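Local coordinates for ATP-dependent helicase FUN30 (Saccharomyces cerevisiae S288c, PDB 5GN1), which remodels nucleosomes at the expense of ATP, supporting DNA end resection at double-strand breaks and heterochromatin organization, at residues S153-D157 against F158-K162. Residues are numbered along the deposited sequence; the frame is centred on the assembly and turned at random.
Sequences SYMTD and FELHK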
ATOM      1  N   SER A 153     -13.685   8.209  11.949  1.00 26.33           N
ATOM      2  CA  SER A 153     -14.241   6.904  11.584  1.00 27.91           C
ATOM      3  C   SER A 153     -13.894   6.492  10.156  1.00 26.46           C
ATOM      4  O   SER A 153     -13.937   5.299   9.843  1.00 26.95           O
ATOM      5  CB  SER A 153     -15.760   6.890  11.744  1.00 30.45           C
ATOM      6  OG  SER A 153     -16.420   7.371  10.579  1.00 33.06           O
ATOM      7  N   TYR A 154     -13.571   7.443   9.286  1.00 25.25           N
ATOM      8  CA  TYR A 154     -13.195   7.134   7.912  1.00 23.24           C
ATOM      9  C   TYR A 154     -11.693   7.031   7.707  1.00 27.87           C
ATOM     10  O   TYR A 154     -11.259   6.741   6.588  1.00 25.47           O
ATOM     11  CB  TYR A 154     -13.761   8.180   6.960  1.00 26.58           C
ATOM     12  CG  TYR A 154     -15.260   8.118   6.863  1.00 33.08           C
ATOM     13  CD1 TYR A 154     -15.887   7.051   6.234  1.00 29.52           C
ATOM     14  CD2 TYR A 154     -16.050   9.117   7.409  1.00 36.58           C
ATOM     15  CE1 TYR A 154     -17.262   6.987   6.145  1.00 33.19           C
ATOM     16  CE2 TYR A 154     -17.425   9.062   7.323  1.00 30.92           C
ATOM     17  CZ  TYR A 154     -18.023   8.000   6.698  1.00 37.14           C
ATOM     18  OH  TYR A 154     -19.394   7.962   6.619  1.00 42.16           O
ATOM     19  N   MET A 155     -10.893   7.267   8.740  1.00 21.30           N
ATOM     20  CA  MET A 155      -9.448   7.156   8.610  1.00 21.95           C
ATOM     21  C   MET A 155      -8.992   5.745   8.958  1.00 25.56           C
ATOM     22  O   MET A 155      -9.726   4.968   9.578  1.00 21.80           O
ATOM     23  CB  MET A 155      -8.748   8.183   9.503  1.00 21.12           C
ATOM     24  CG  MET A 155      -9.125   9.628   9.145  1.00 22.44           C
ATOM     25  SD  MET A 155      -8.608  10.822  10.418  1.00 31.41           S
ATOM     26  CE  MET A 155      -6.857  10.621  10.439  1.00 20.19           C
ATOM     27  N   THR A 156      -7.766   5.421   8.532  1.00 22.52           N
ATOM     28  CA  THR A 156      -7.131   4.134   8.786  1.00 20.76           C
ATOM     29  C   THR A 156      -6.346   4.183  10.092  1.00 19.08           C
ATOM     30  O   THR A 156      -6.013   5.253  10.605  1.00 18.36           O
ATOM     31  CB  THR A 156      -6.183   3.742   7.641  1.00 21.42           C
ATOM     32  OG1 THR A 156      -5.013   4.587   7.670  1.00 21.54           O
ATOM     33  CG2 THR A 156      -6.882   3.838   6.260  1.00 21.03           C
ATOM     34  N   ASP A 157      -6.042   2.995  10.628  1.00 17.28           N
ATOM     35  CA  ASP A 157      -5.205   2.932  11.814  1.00 17.46           C
ATOM     36  C   ASP A 157      -3.908   3.707  11.617  1.00 22.06           C
ATOM     37  O   ASP A 157      -3.474   4.431  12.518  1.00 19.85           O
ATOM     38  CB  ASP A 157      -4.902   1.478  12.199  1.00 20.07           C
ATOM     39  CG  ASP A 157      -6.069   0.800  12.886  1.00 26.87           C
ATOM     40  OD1 ASP A 157      -6.998   1.512  13.332  1.00 24.03           O
ATOM     41  OD2 ASP A 157      -6.048  -0.444  12.989  1.00 27.33           O
ATOM     42  N   PHE A 158      -3.278   3.600  10.439  1.00 19.66           N
ATOM     43  CA  PHE A 158      -2.013   4.313  10.300  1.00 20.54           C
ATOM     44  C   PHE A 158      -2.224   5.814  10.165  1.00 19.92           C
ATOM     45  O   PHE A 158      -1.394   6.598  10.638  1.00 21.22           O
ATOM     46  CB  PHE A 158      -1.192   3.798   9.124  1.00 22.94           C
ATOM     47  CG  PHE A 158       0.225   4.290   9.159  1.00 24.57           C
ATOM     48  CD1 PHE A 158       1.156   3.680   9.984  1.00 24.96           C
ATOM     49  CD2 PHE A 158       0.599   5.412   8.443  1.00 23.27           C
ATOM     50  CE1 PHE A 158       2.456   4.157  10.053  1.00 31.04           C
ATOM     51  CE2 PHE A 158       1.904   5.889   8.502  1.00 25.87           C
ATOM     52  CZ  PHE A 158       2.824   5.263   9.311  1.00 21.85           C
ATOM     53  N   GLU A 159      -3.304   6.244   9.506  1.00 18.66           N
ATOM     54  CA  GLU A 159      -3.583   7.676   9.462  1.00 17.27           C
ATOM     55  C   GLU A 159      -3.886   8.200  10.860  1.00 22.48           C
ATOM     56  O   GLU A 159      -3.483   9.316  11.219  1.00 21.87           O
ATOM     57  CB  GLU A 159      -4.751   7.971   8.516  1.00 19.77           C
ATOM     58  CG  GLU A 159      -4.420   7.731   7.052  1.00 20.68           C
ATOM     59  CD  GLU A 159      -5.647   7.550   6.167  1.00 30.85           C
ATOM     60  OE1 GLU A 159      -6.789   7.427   6.685  1.00 23.80           O
ATOM     61  OE2 GLU A 159      -5.451   7.561   4.936  1.00 29.66           O
ATOM     62  N   LEU A 160      -4.589   7.410  11.666  1.00 20.83           N
ATOM     63  CA  LEU A 160      -4.910   7.877  13.010  1.00 26.37           C
ATOM     64  C   LEU A 160      -3.657   7.932  13.868  1.00 23.62           C
ATOM     65  O   LEU A 160      -3.489   8.857  14.669  1.00 28.02           O
ATOM     66  CB  LEU A 160      -5.988   6.989  13.635  1.00 20.55           C
ATOM     67  CG  LEU A 160      -7.360   7.273  13.039  1.00 22.73           C
ATOM     68  CD1 LEU A 160      -8.308   6.096  13.186  1.00 20.36           C
ATOM     69  CD2 LEU A 160      -7.960   8.547  13.640  1.00 27.13           C
ATOM     70  N   HIS A 161      -2.752   6.965  13.684  1.00 21.96           N
ATOM     71  CA  HIS A 161      -1.437   7.044  14.304  1.00 25.28           C
ATOM     72  C   HIS A 161      -0.721   8.339  13.928  1.00 32.01           C
ATOM     73  O   HIS A 161      -0.164   9.027  14.795  1.00 26.90           O
ATOM     74  CB  HIS A 161      -0.588   5.840  13.913  1.00 27.12           C
ATOM     75  CG  HIS A 161       0.841   5.980  14.329  1.00 26.03           C
ATOM     76  ND1 HIS A 161       1.227   5.975  15.653  1.00 28.82           N
ATOM     77  CD2 HIS A 161       1.967   6.192  13.606  1.00 30.26           C
ATOM     78  CE1 HIS A 161       2.535   6.141  15.726  1.00 34.38           C
ATOM     79  NE2 HIS A 161       3.008   6.281  14.499  1.00 37.83           N
ATOM     80  N   LYS A 162      -0.711   8.689  12.635  1.00 29.56           N
ATOM     81  CA  LYS A 162      -0.043   9.930  12.245  1.00 29.96           C
ATOM     82  C   LYS A 162      -0.762  11.151  12.811  1.00 28.51           C
ATOM     83  O   LYS A 162      -0.111  12.129  13.183  1.00 35.00           O
ATOM     84  CB  LYS A 162       0.079  10.028  10.725  1.00 29.47           C
ATOM     85  CG  LYS A 162       0.987   8.962  10.100  1.00 35.46           C
ATOM     86  CD  LYS A 162       2.408   8.970  10.682  1.00 39.30           C
ATOM     87  CE  LYS A 162       3.237  10.128  10.143  1.00 42.44           C
ATOM     88  NZ  LYS A 162       4.646  10.094  10.625  1.00 48.59           N
TER
HETATM   89  O   HOH W   1      -9.030   6.818   4.840  1.00 34.41           O
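A capping box joins Thr156 and Glu159 at the start of helix 157-166, in the C-terminal part of the SNF2-family Fun30 ATPase domain, and illustrates how a helix start is closed off by side chains of its N-cap and first turn: each side chain takes the backbone N-H of the other. Glu159 N donates to Thr156 OG1 over 3.0 Å, and in return Thr156 N donates to Glu159 OE1 over 2.9 Å. Both bonds are nearly straight, but the amide of Thr156 approaches the carboxylate from above its plane, 41° out of it. The threonine hydroxyl is turned between its own backbone N and carbonyl carbon (chi1 71°), which directs OG1 to the helix and leaves CG2 beside the carboxylate, 3.6 Å from Glu159 OE1. That oxygen is gripped a second time by a water, which also donates to Tyr154 O and so ties the loop after helix 145-153 to the cap; Glu159 OE2 reaches Gln213 of helix 212-224 through a weak hydrogen bond. At this end of the helix its dipole probably favours the carboxylate's negative charge. Asp157 faces the other way, its carboxylate accepting from the backbone N-H groups of Asn119, Ile120 and Tyr121, which anchors the helix start to the chain following helix 100-110. Regular helical bonding begins at the cap, with Leu160 N donating to Thr156 O over 2.8 Å. Met155, just before the cap, and Leu160 form the hydrophobic staple that often accompanies a capping box: Met155 CB rests 3.9 Å from Leu160 CG, and the bend at chi3 brings Met155 CE to 3.7 Å from Glu159 O.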